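Phosphoribosylaminoimidazole-succinocarboxamide synthase (Ehrlichia chaffeensis str. Arkansas, PDB 3KRE) catalyses the ATP-dependent joining of L-aspartate to carboxyaminoimidazole ribonucleotide, giving SAICAR in the de novo synthesis of purines. Local coordinates at residues F37-L40 with V45-H48; L101-T106 with D211-D216; V112-L117 with I174-I179; G156-F161 with Q167-I172. All coordinates share one frame; numbering follows the deposited sequence.

Contact 1: residues F37-L40 with V45-H48. With EDO (1,2-ethanediol), chain K.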
loop_
_atom_site.group_PDB
_atom_site.type_symbol
_atom_site.label_atom_id
_atom_site.label_comp_id
_atom_site.label_asym_id
_atom_site.label_seq_id
_atom_site.Cartn_x
_atom_site.Cartn_y
_atom_site.Cartn_z
ATOM N N PHE A 37 -5.914 8.012 -14.778
ATOM C CA PHE A 37 -6.405 8.807 -15.899
ATOM C C PHE A 37 -5.627 10.090 -16.051
ATOM O O PHE A 37 -5.247 10.743 -15.064
ATOM C CB PHE A 37 -7.888 9.201 -15.732
ATOM C CG PHE A 37 -8.856 8.046 -15.854
ATOM C CD1 PHE A 37 -9.195 7.531 -17.100
ATOM C CD2 PHE A 37 -9.453 7.494 -14.730
ATOM C CE1 PHE A 37 -10.091 6.487 -17.215
ATOM C CE2 PHE A 37 -10.352 6.411 -14.844
ATOM C CZ PHE A 37 -10.670 5.921 -16.083
ATOM N N ALA A 38 -5.423 10.508 -17.298
ATOM C CA ALA A 38 -4.864 11.831 -17.535
ATOM C C ALA A 38 -5.839 12.918 -17.117
ATOM O O ALA A 38 -7.058 12.698 -17.033
ATOM C CB ALA A 38 -4.477 12.005 -19.030
ATOM N N THR A 39 -5.289 14.116 -16.902
ATOM C CA THR A 39 -6.069 15.345 -16.801
ATOM C C THR A 39 -5.508 16.365 -17.805
ATOM O O THR A 39 -4.488 16.120 -18.428
ATOM C CB THR A 39 -6.013 15.944 -15.373
ATOM O OG1 THR A 39 -4.745 16.594 -15.147
ATOM C CG2 THR A 39 -6.278 14.855 -14.304
ATOM N N LEU A 40 -6.147 17.522 -17.931
ATOM C CA LEU A 40 -5.607 18.597 -18.795
ATOM C C LEU A 40 -4.267 19.146 -18.309
ATOM O O LEU A 40 -3.522 19.706 -19.090
ATOM C CB LEU A 40 -6.621 19.755 -18.940
ATOM C CG LEU A 40 -7.988 19.371 -19.569
ATOM C CD1 LEU A 40 -8.974 20.562 -19.528
ATOM C CD2 LEU A 40 -7.828 18.839 -21.013
ATOM N N VAL A 45 -2.497 13.582 -12.348
ATOM C CA VAL A 45 -3.304 12.478 -12.839
ATOM C C VAL A 45 -4.360 12.085 -11.816
ATOM O O VAL A 45 -4.287 12.495 -10.642
ATOM C CB VAL A 45 -2.426 11.281 -13.253
ATOM C CG1 VAL A 45 -1.624 11.669 -14.493
ATOM C CG2 VAL A 45 -1.528 10.759 -12.096
ATOM N N ILE A 46 -5.369 11.341 -12.275
ATOM C CA ILE A 46 -6.440 10.887 -11.387
ATOM C C ILE A 46 -6.212 9.431 -11.083
ATOM O O ILE A 46 -6.058 8.612 -12.001
ATOM C CB ILE A 46 -7.850 11.086 -12.007
ATOM C CG1 ILE A 46 -8.164 12.563 -12.139
ATOM C CG2 ILE A 46 -8.961 10.322 -11.185
ATOM C CD1 ILE A 46 -9.332 12.831 -13.004
ATOM N N GLN A 47 -6.152 9.098 -9.795
ATOM C CA GLN A 47 -6.080 7.720 -9.368
ATOM C C GLN A 47 -7.504 7.279 -9.070
ATOM O O GLN A 47 -8.147 7.842 -8.186
ATOM C CB GLN A 47 -5.178 7.607 -8.135
ATOM C CG GLN A 47 -4.904 6.206 -7.650
ATOM C CD GLN A 47 -4.082 6.179 -6.364
ATOM O OE1 GLN A 47 -4.480 6.720 -5.339
ATOM N NE2 GLN A 47 -2.943 5.556 -6.423
ATOM N N HIS A 48 -7.985 6.307 -9.859
ATOM C CA HIS A 48 -9.367 5.851 -9.824
ATOM C C HIS A 48 -9.366 4.419 -9.291
ATOM O O HIS A 48 -8.683 3.520 -9.841
ATOM C CB HIS A 48 -10.003 5.939 -11.212
ATOM C CG HIS A 48 -11.371 5.333 -11.296
ATOM N ND1 HIS A 48 -12.514 6.100 -11.423
ATOM C CD2 HIS A 48 -11.781 4.041 -11.294
ATOM C CE1 HIS A 48 -13.570 5.304 -11.476
ATOM N NE2 HIS A 48 -13.157 4.050 -11.391
HETATM C C1 EDO K . -15.459 1.009 -10.819
HETATM O O1 EDO K . -14.357 1.435 -11.624
HETATM C C2 EDO K . -15.856 -0.449 -11.106
HETATM O O2 EDO K . -14.901 -1.462 -10.672
#

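Contact 2: residues L101-T106 with D211-D216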
loop_
_atom_site.group_PDB
_atom_site.type_symbol
_atom_site.label_atom_id
_atom_site.label_comp_id
_atom_site.label_asym_id
_atom_site.label_seq_id
_atom_site.Cartn_x
_atom_site.Cartn_y
_atom_site.Cartn_z
ATOM N N LEU A 101 -6.871 13.104 -6.885
ATOM C CA LEU A 101 -5.911 13.792 -7.718
ATOM C C LEU A 101 -4.539 13.578 -7.101
ATOM O O LEU A 101 -4.328 13.840 -5.904
ATOM C CB LEU A 101 -6.211 15.282 -7.766
ATOM C CG LEU A 101 -5.468 16.085 -8.847
ATOM C CD1 LEU A 101 -5.899 15.608 -10.268
ATOM C CD2 LEU A 101 -5.700 17.588 -8.677
ATOM N N VAL A 102 -3.602 13.132 -7.924
ATOM C CA VAL A 102 -2.250 12.882 -7.463
ATOM C C VAL A 102 -1.212 13.391 -8.470
ATOM O O VAL A 102 -1.500 13.593 -9.684
ATOM C CB VAL A 102 -2.001 11.375 -7.214
ATOM C CG1 VAL A 102 -2.987 10.782 -6.195
ATOM C CG2 VAL A 102 -2.078 10.606 -8.554
ATOM N N LYS A 103 0.002 13.578 -7.957
ATOM C CA LYS A 103 1.137 14.024 -8.754
ATOM C C LYS A 103 1.456 12.953 -9.791
ATOM O O LYS A 103 1.476 11.797 -9.455
ATOM C CB LYS A 103 2.374 14.227 -7.872
ATOM C CG LYS A 103 2.271 15.369 -6.852
ATOM C CD LYS A 103 3.602 15.581 -6.064
ATOM C CE LYS A 103 4.236 16.983 -6.268
ATOM N NZ LYS A 103 4.084 17.492 -7.639
ATOM N N LYS A 104 1.784 13.351 -11.000
ATOM C CA LYS A 104 2.297 12.434 -11.974
ATOM C C LYS A 104 3.788 12.258 -11.664
ATOM O O LYS A 104 4.589 13.182 -11.821
ATOM C CB LYS A 104 2.056 12.930 -13.392
ATOM C CG LYS A 104 2.388 11.887 -14.471
ATOM C CD LYS A 104 2.082 12.388 -15.875
ATOM C CE LYS A 104 2.071 11.209 -16.883
ATOM N NZ LYS A 104 1.750 11.665 -18.299
ATOM N N ILE A 105 4.157 11.048 -11.287
ATOM C CA ILE A 105 5.540 10.705 -10.972
ATOM C C ILE A 105 5.958 9.379 -11.644
ATOM O O ILE A 105 5.107 8.608 -12.085
ATOM C CB ILE A 105 5.764 10.615 -9.438
ATOM C CG1 ILE A 105 4.848 9.577 -8.796
ATOM C CG2 ILE A 105 5.560 11.976 -8.762
ATOM C CD1 ILE A 105 5.179 9.361 -7.301
ATOM N N THR A 106 7.267 9.152 -11.740
ATOM C CA THR A 106 7.768 7.875 -12.220
ATOM C C THR A 106 7.955 6.933 -11.063
ATOM O O THR A 106 8.664 7.261 -10.123
ATOM C CB THR A 106 9.056 8.025 -13.021
ATOM O OG1 THR A 106 8.778 8.885 -14.135
ATOM C CG2 THR A 106 9.483 6.683 -13.578
ATOM N N ASP A 211 13.246 13.854 -4.290
ATOM C CA ASP A 211 13.174 12.960 -3.129
ATOM C C ASP A 211 12.170 11.844 -3.487
ATOM O O ASP A 211 11.585 11.835 -4.580
ATOM C CB ASP A 211 12.781 13.756 -1.884
ATOM C CG ASP A 211 13.153 13.074 -0.559
ATOM O OD1 ASP A 211 13.632 11.908 -0.526
ATOM O OD2 ASP A 211 12.966 13.759 0.473
ATOM N N LEU A 212 12.011 10.886 -2.577
ATOM C CA LEU A 212 11.159 9.743 -2.768
ATOM C C LEU A 212 9.754 10.107 -2.289
ATOM O O LEU A 212 9.573 10.559 -1.146
ATOM C CB LEU A 212 11.715 8.563 -1.955
ATOM C CG LEU A 212 13.107 8.082 -2.368
ATOM C CD1 LEU A 212 13.636 6.982 -1.378
ATOM C CD2 LEU A 212 13.091 7.593 -3.823
ATOM N N PHE A 213 8.785 9.978 -3.182
ATOM C CA PHE A 213 7.390 10.293 -2.884
ATOM C C PHE A 213 6.626 9.017 -2.733
ATOM O O PHE A 213 6.621 8.190 -3.637
ATOM C CB PHE A 213 6.776 11.131 -3.998
ATOM C CG PHE A 213 7.310 12.553 -3.995
ATOM C CD1 PHE A 213 6.591 13.577 -3.407
ATOM C CD2 PHE A 213 8.581 12.812 -4.479
ATOM C CE1 PHE A 213 7.094 14.859 -3.355
ATOM C CE2 PHE A 213 9.120 14.133 -4.405
ATOM C CZ PHE A 213 8.367 15.128 -3.880
ATOM N N LEU A 214 5.884 8.906 -1.645
ATOM C CA LEU A 214 5.019 7.756 -1.467
ATOM C C LEU A 214 3.877 7.783 -2.506
ATOM O O LEU A 214 3.201 8.808 -2.707
ATOM C CB LEU A 214 4.430 7.719 -0.060
ATOM C CG LEU A 214 3.722 6.424 0.314
ATOM C CD1 LEU A 214 4.720 5.262 0.423
ATOM C CD2 LEU A 214 3.002 6.665 1.637
ATOM N N ALA A 215 3.659 6.640 -3.140
ATOM C CA ALA A 215 2.681 6.550 -4.240
ATOM C C ALA A 215 1.722 5.375 -4.009
ATOM O O ALA A 215 1.531 4.951 -2.875
ATOM C CB ALA A 215 3.432 6.424 -5.526
ATOM N N ASP A 216 1.119 4.852 -5.085
ATOM C CA ASP A 216 0.145 3.756 -4.996
ATOM C C ASP A 216 -0.918 4.045 -3.935
ATOM O O ASP A 216 -1.461 5.144 -3.944
ATOM C CB ASP A 216 0.825 2.410 -4.786
ATOM C CG ASP A 216 -0.096 1.247 -5.133
ATOM O OD1 ASP A 216 -0.572 1.223 -6.264
ATOM O OD2 ASP A 216 -0.433 0.430 -4.257
#

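Contact 3: residues V112-L117 with I174-I179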
loop_
_atom_site.group_PDB
_atom_site.type_symbol
_atom_site.label_atom_id
_atom_site.label_comp_id
_atom_site.label_asym_id
_atom_site.label_seq_id
_atom_site.Cartn_x
_atom_site.Cartn_y
_atom_site.Cartn_z
ATOM N N VAL A 112 8.145 -2.246 -1.344
ATOM C CA VAL A 112 8.779 -2.358 -0.043
ATOM C C VAL A 112 7.749 -2.976 0.883
ATOM O O VAL A 112 6.656 -2.432 1.057
ATOM C CB VAL A 112 9.215 -0.986 0.486
ATOM C CG1 VAL A 112 10.011 -1.162 1.765
ATOM C CG2 VAL A 112 10.020 -0.210 -0.603
ATOM N N VAL A 113 8.078 -4.127 1.456
ATOM C CA VAL A 113 7.160 -4.791 2.375
ATOM C C VAL A 113 7.738 -4.669 3.755
ATOM O O VAL A 113 8.903 -4.998 3.954
ATOM C CB VAL A 113 6.912 -6.271 2.006
ATOM C CG1 VAL A 113 6.070 -6.938 3.078
ATOM C CG2 VAL A 113 6.240 -6.389 0.604
ATOM N N ILE A 114 6.938 -4.160 4.685
ATOM C CA ILE A 114 7.315 -3.954 6.068
ATOM C C ILE A 114 6.462 -4.902 6.919
ATOM O O ILE A 114 5.228 -4.879 6.845
ATOM C CB ILE A 114 7.093 -2.486 6.529
ATOM C CG1 ILE A 114 7.873 -1.501 5.652
ATOM C CG2 ILE A 114 7.577 -2.328 7.939
ATOM C CD1 ILE A 114 7.167 -1.104 4.366
ATOM N N ARG A 115 7.117 -5.736 7.712
ATOM C CA ARG A 115 6.416 -6.767 8.518
ATOM C C ARG A 115 6.649 -6.568 10.012
ATOM O O ARG A 115 7.814 -6.503 10.480
ATOM C CB ARG A 115 6.902 -8.161 8.116
ATOM C CG ARG A 115 6.912 -8.457 6.610
ATOM C CD ARG A 115 7.280 -9.883 6.326
ATOM N NE ARG A 115 7.330 -10.141 4.892
ATOM C CZ ARG A 115 6.284 -10.473 4.135
ATOM N NH1 ARG A 115 5.084 -10.621 4.658
ATOM N NH2 ARG A 115 6.458 -10.696 2.851
ATOM N N ASN A 116 5.537 -6.510 10.758
ATOM C CA ASN A 116 5.540 -6.462 12.208
ATOM C C ASN A 116 5.291 -7.822 12.847
ATOM O O ASN A 116 5.875 -8.134 13.872
ATOM C CB ASN A 116 4.539 -5.427 12.711
ATOM C CG ASN A 116 4.915 -4.025 12.282
ATOM O OD1 ASN A 116 6.045 -3.612 12.482
ATOM N ND2 ASN A 116 3.986 -3.309 11.675
ATOM N N LEU A 117 4.384 -8.585 12.267
ATOM C CA LEU A 117 4.168 -9.980 12.610
ATOM C C LEU A 117 4.334 -10.816 11.346
ATOM O O LEU A 117 4.232 -10.317 10.235
ATOM C CB LEU A 117 2.768 -10.195 13.165
ATOM C CG LEU A 117 2.161 -9.201 14.164
ATOM C CD1 LEU A 117 0.720 -9.722 14.524
ATOM C CD2 LEU A 117 3.013 -9.025 15.407
ATOM N N ILE A 174 14.492 4.249 6.021
ATOM C CA ILE A 174 14.175 5.172 7.135
ATOM C C ILE A 174 12.699 5.608 7.013
ATOM O O ILE A 174 11.925 5.593 8.013
ATOM C CB ILE A 174 15.088 6.398 7.122
ATOM C CG1 ILE A 174 16.521 6.010 7.539
ATOM C CG2 ILE A 174 14.510 7.520 8.013
ATOM C CD1 ILE A 174 17.559 7.112 7.193
ATOM N N LEU A 175 12.299 5.972 5.801
ATOM C CA LEU A 175 10.922 6.423 5.546
ATOM C C LEU A 175 9.935 5.298 5.815
ATOM O O LEU A 175 8.873 5.538 6.400
ATOM C CB LEU A 175 10.753 6.928 4.093
ATOM C CG LEU A 175 11.462 8.232 3.739
ATOM C CD1 LEU A 175 11.344 8.529 2.196
ATOM C CD2 LEU A 175 10.925 9.439 4.586
ATOM N N SER A 176 10.266 4.085 5.355
ATOM C CA SER A 176 9.402 2.922 5.556
ATOM C C SER A 176 9.182 2.641 7.026
ATOM O O SER A 176 8.041 2.385 7.457
ATOM C CB SER A 176 9.949 1.685 4.794
ATOM O OG SER A 176 9.875 1.913 3.401
ATOM N N LEU A 177 10.238 2.678 7.832
ATOM C CA LEU A 177 10.110 2.477 9.263
ATOM C C LEU A 177 9.336 3.624 9.954
ATOM O O LEU A 177 8.584 3.384 10.905
ATOM C CB LEU A 177 11.506 2.290 9.903
ATOM C CG LEU A 177 12.212 1.019 9.426
ATOM C CD1 LEU A 177 13.674 0.916 9.926
ATOM C CD2 LEU A 177 11.349 -0.210 9.878
ATOM N N LYS A 178 9.540 4.859 9.509
ATOM C CA LYS A 178 8.811 5.998 10.076
ATOM C C LYS A 178 7.311 5.845 9.750
ATOM O O LYS A 178 6.453 6.025 10.626
ATOM C CB LYS A 178 9.360 7.330 9.541
ATOM C CG LYS A 178 8.633 8.606 10.035
ATOM C CD LYS A 178 9.402 9.932 9.645
ATOM C CE LYS A 178 8.481 11.196 9.831
ATOM N NZ LYS A 178 9.124 12.482 9.420
ATOM N N ILE A 179 7.028 5.485 8.513
ATOM C CA ILE A 179 5.647 5.237 8.071
ATOM C C ILE A 179 5.045 4.112 8.905
ATOM O O ILE A 179 3.889 4.200 9.345
ATOM C CB ILE A 179 5.585 4.956 6.532
ATOM C CG1 ILE A 179 5.891 6.232 5.757
ATOM C CG2 ILE A 179 4.181 4.394 6.121
ATOM C CD1 ILE A 179 6.308 6.042 4.293
#

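Contact 4: residues G156-F161 with Q167-I172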
loop_
_atom_site.group_PDB
_atom_site.type_symbol
_atom_site.label_atom_id
_atom_site.label_comp_id
_atom_site.label_asym_id
_atom_site.label_seq_id
_atom_site.Cartn_x
_atom_site.Cartn_y
_atom_site.Cartn_z
ATOM N N GLY A 156 21.801 -5.084 -2.848
ATOM C CA GLY A 156 22.847 -5.038 -3.827
ATOM C C GLY A 156 22.308 -5.141 -5.233
ATOM O O GLY A 156 22.851 -4.538 -6.139
ATOM N N HIS A 157 21.210 -5.866 -5.387
ATOM C CA HIS A 157 20.519 -5.977 -6.670
ATOM C C HIS A 157 19.950 -4.621 -7.051
ATOM O O HIS A 157 20.203 -4.110 -8.159
ATOM C CB HIS A 157 19.402 -6.993 -6.555
ATOM C CG HIS A 157 18.741 -7.347 -7.851
ATOM N ND1 HIS A 157 18.531 -8.655 -8.243
ATOM C CD2 HIS A 157 18.212 -6.571 -8.829
ATOM C CE1 HIS A 157 17.904 -8.664 -9.404
ATOM N NE2 HIS A 157 17.696 -7.413 -9.780
ATOM N N ILE A 158 19.220 -4.030 -6.120
ATOM C CA ILE A 158 18.637 -2.693 -6.327
ATOM C C ILE A 158 19.725 -1.711 -6.742
ATOM O O ILE A 158 19.553 -0.972 -7.690
ATOM C CB ILE A 158 17.883 -2.220 -5.065
ATOM C CG1 ILE A 158 16.633 -3.073 -4.829
ATOM C CG2 ILE A 158 17.552 -0.698 -5.146
ATOM C CD1 ILE A 158 16.064 -2.978 -3.378
ATOM N N LEU A 159 20.864 -1.740 -6.055
ATOM C CA LEU A 159 21.939 -0.806 -6.335
ATOM C C LEU A 159 22.636 -1.102 -7.660
ATOM O O LEU A 159 22.972 -0.180 -8.411
ATOM C CB LEU A 159 22.972 -0.814 -5.200
ATOM C CG LEU A 159 22.530 -0.288 -3.839
ATOM C CD1 LEU A 159 23.658 -0.465 -2.831
ATOM C CD2 LEU A 159 22.088 1.169 -3.921
ATOM N N SER A 160 22.859 -2.377 -7.941
ATOM C CA SER A 160 23.541 -2.784 -9.187
ATOM C C SER A 160 22.729 -2.397 -10.400
ATOM O O SER A 160 23.270 -1.903 -11.395
ATOM C CB SER A 160 23.772 -4.298 -9.224
ATOM O OG SER A 160 24.587 -4.656 -10.326
ATOM N N PHE A 161 21.433 -2.643 -10.323
ATOM C CA PHE A 161 20.526 -2.274 -11.408
ATOM C C PHE A 161 20.163 -0.778 -11.436
ATOM O O PHE A 161 19.424 -0.325 -12.326
ATOM C CB PHE A 161 19.293 -3.164 -11.368
ATOM C CG PHE A 161 19.510 -4.511 -12.006
ATOM C CD1 PHE A 161 20.206 -5.504 -11.337
ATOM C CD2 PHE A 161 19.012 -4.783 -13.278
ATOM C CE1 PHE A 161 20.405 -6.756 -11.912
ATOM C CE2 PHE A 161 19.205 -6.019 -13.870
ATOM C CZ PHE A 161 19.920 -7.014 -13.182
ATOM N N GLN A 167 22.253 6.351 -1.211
ATOM C CA GLN A 167 21.565 7.326 -0.329
ATOM C C GLN A 167 20.030 7.112 -0.332
ATOM O O GLN A 167 19.394 7.129 0.726
ATOM C CB GLN A 167 21.894 8.788 -0.708
ATOM N N GLU A 168 19.455 6.905 -1.510
ATOM C CA GLU A 168 18.012 6.622 -1.649
ATOM C C GLU A 168 17.586 5.341 -0.957
ATOM O O GLU A 168 16.505 5.280 -0.376
ATOM C CB GLU A 168 17.600 6.550 -3.123
ATOM C CG GLU A 168 17.712 7.897 -3.814
ATOM C CD GLU A 168 17.474 7.827 -5.301
ATOM O OE1 GLU A 168 17.811 6.786 -5.932
ATOM O OE2 GLU A 168 16.936 8.824 -5.826
ATOM N N LEU A 169 18.437 4.314 -1.003
ATOM C CA LEU A 169 18.076 3.059 -0.400
ATOM C C LEU A 169 18.075 3.213 1.125
ATOM O O LEU A 169 17.171 2.720 1.822
ATOM C CB LEU A 169 18.995 1.934 -0.908
ATOM C CG LEU A 169 18.768 0.497 -0.456
ATOM C CD1 LEU A 169 17.331 0.113 -0.607
ATOM C CD2 LEU A 169 19.671 -0.416 -1.258
ATOM N N GLU A 170 19.069 3.909 1.674
ATOM C CA GLU A 170 19.029 4.138 3.116
ATOM C C GLU A 170 17.780 4.979 3.450
ATOM O O GLU A 170 17.101 4.723 4.446
ATOM C CB GLU A 170 20.320 4.805 3.598
ATOM C CG GLU A 170 20.281 5.414 5.036
ATOM C CD GLU A 170 19.947 4.471 6.218
ATOM O OE1 GLU A 170 19.076 3.535 6.135
ATOM O OE2 GLU A 170 20.527 4.749 7.314
ATOM N N LYS A 171 17.487 5.983 2.626
ATOM C CA LYS A 171 16.317 6.850 2.877
ATOM C C LYS A 171 15.004 6.047 2.824
ATOM O O LYS A 171 14.136 6.204 3.670
ATOM C CB LYS A 171 16.273 7.992 1.878
ATOM C CG LYS A 171 15.121 8.959 2.032
ATOM C CD LYS A 171 15.254 9.890 3.222
ATOM C CE LYS A 171 14.287 11.097 3.098
ATOM N NZ LYS A 171 14.761 12.225 2.200
ATOM N N ILE A 172 14.878 5.171 1.840
ATOM C CA ILE A 172 13.634 4.427 1.681
ATOM C C ILE A 172 13.370 3.547 2.899
ATOM O O ILE A 172 12.220 3.364 3.324
ATOM C CB ILE A 172 13.609 3.651 0.336
ATOM C CG1 ILE A 172 12.172 3.412 -0.124
ATOM C CG2 ILE A 172 14.329 2.332 0.385
ATOM C CD1 ILE A 172 12.118 3.007 -1.592
#

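Contact 1: residues F37-L40 with V45-H48
F37 turns one edge of its ring onto the face of the H48 imidazole, an offset edge-to-face pair with the planes at 89° and the centroids 5.7 Å apart. The two side chains run alongside each other in the same direction, and the touching is done by F37 CE2, which comes to 3.7 Å from H48 CB. F37 holds its CG opposite the carbonyl carbon (chi1 -70°), while H48 throws its own CG opposite the backbone N (chi1 173°), and these two choices bring the rings together. H48 has a hydrogen-bond partner at each nitrogen, which would hold the rotation of its ring in this crystal: ND1 is bonded to E99, and NE2 lies 2.9 Å from O1 of a 1,2-ethanediol that probably came from the crystallisation liquor.

I46 meets F37 directly, CB to CB at 4.2 Å. Two residues on from F37, the methyl CG2 of T39 lies 3.7 Å from I46 CG1. Threonine suits this place because its methyl packs while OG1 bonds to the carbonyl of E44. Beneath the side chains, F37 N gives a bond to I46 O at 2.8 Å and I46 N one to F37 O at 2.9 Å, both nearly straight. Beta-branched V45 and I46 favour the extended chain that this needs. Such paired bonds mark an antiparallel hydrogen-bonded pair, here in the beta hairpin of strands 34-38 and 44-49.

Contact 2: residues L101-T106 with D211-D216
D211 OD2 is gripped by two lysines, K88 and K171, whose salt bridges tie down D211 at the start of the segment that brings F213 and A215 up to I105. The other oxygen, D211 OD1, accepts the backbone N of L212 at 2.8 Å, approached from above the carboxylate plane, so the aspartate also pins its own chain.

The contact belongs to the large curled antiparallel sheet of this SAICAR synthetase, in which strands 99-107 and 213-214 both pair with strand 192-204. Being bonded to that common neighbour rather than to each other, they meet through side chains, and the CA atoms of I105 and F213 stay 8.3 Å apart. I105 spans the gap. Its CG1 sits between the backbone N and the carbonyl carbon (chi1 59°), and the extended chain beyond carries CD1 across to F213. A short side chain at A215 suits a place where the tip of an isoleucine arrives. K103 passes the F213 ring more loosely with its aliphatic part, CD being 4.5 Å from F213 CD1; a lysine can brush an aromatic with its methylenes while its charged end goes on beyond. The methyl I105 CD1 thus touches two beta carbons, 4.1 Å from F213 CB and 3.9 Å from A215 CB.

Contact 3: residues V112-L117 with I174-I179
S176 packs against V112 and I114 at the closest part of this contact, with all three residues buried. Its CB lies over the branch of I114 that faces the helix, 3.9 Å from I114 CG1 and 4.0 Å from I114 CD1, while OG reaches 3.5 Å from V112 CG1. That methyl is placed by V112 holding CG1 opposite its backbone N (chi1 -174°). A serine is small enough to let helix and strand approach, the CA atoms of I114 and S176 being 7.2 Å apart, and its hydroxyl is no burden among hydrocarbon because OG bonds to the carbonyl of I172, one turn earlier in the helix.

This is a helix laid on a sheet: helix 166-189 covers one face of strand 110-115, which runs between strands 133-143 and 192-204. V113 points to the other face, where its CG1 sits 3.7 Å above the centre of the R115 guanidinium, a group also held by a salt bridge to E140.

Away from S176 the packing thins. L177 leaves its backbone away from the strand, and only its end turns back, CD2 stopping 4.7 Å from I114 CG2. Further round the helix I174 and K178 are exposed; the lysine stretches out with its chain fully extended, and its NZ bonds to the carbonyl of K85.

Contact 4: residues G156-F161 with Q167-I172
L169 gives up the most surface here and is met by L159 and I158, neighbours on the facing helix. The leucine reaches over with its two methyls divided between them. L169 CD2 lies 3.9 Å from L159 CG and equally far from L159 CD2, the two side chains passing at a slant, whereas L169 CD1 turns to I158 CD1 at a looser 4.3 Å. The fork is aimed by L169 keeping CG opposite its backbone N (chi1 -177°). L159 starts out along the flank of its helix and only its end swings in. I158 points at the partner from the outset.

Helices 155-160 and 166-189 are successive in the chain, joined by a short loop. F141 of strand 133-143 touches both I158 and L169 from the sheet, and W163 and L164 of the connecting loop pack on I158. Branched aliphatic residues suit such a place, as their methyls can make contact in several directions at once. The glutamates take no part in it: E170 is exposed, and E168 uses its carboxylate on K203 and on the backbone of T165. Since nothing but apolar carbon meets across the two segments, their meeting rests on dispersion and the exclusion of water, with shape rather than bond direction setting the fit.

Contacts 1 and 2 touch, their centres 13 Å apart: strands 44-49 and 99-107 are neighbours in the large antiparallel sheet, and Q47 NE2 reaches the carbonyl oxygen of D216. Contacts 3 and 4 share helix 166-189, with V112 against I172, and their centres are 16 Å apart. Contact 2 joins the pairs, since L212 packs on L175 of contact 3 and on I172 of contact 4. Contacts 1 and 3 lie on opposite sides of the chain's centre, about 28 Å between centres. Along the chain contact 1 closes first; contact 4 is nested inside contact 3, and contact 3 inside contact 2. One sheet thus runs from the first hairpin to the part covered by the long helix.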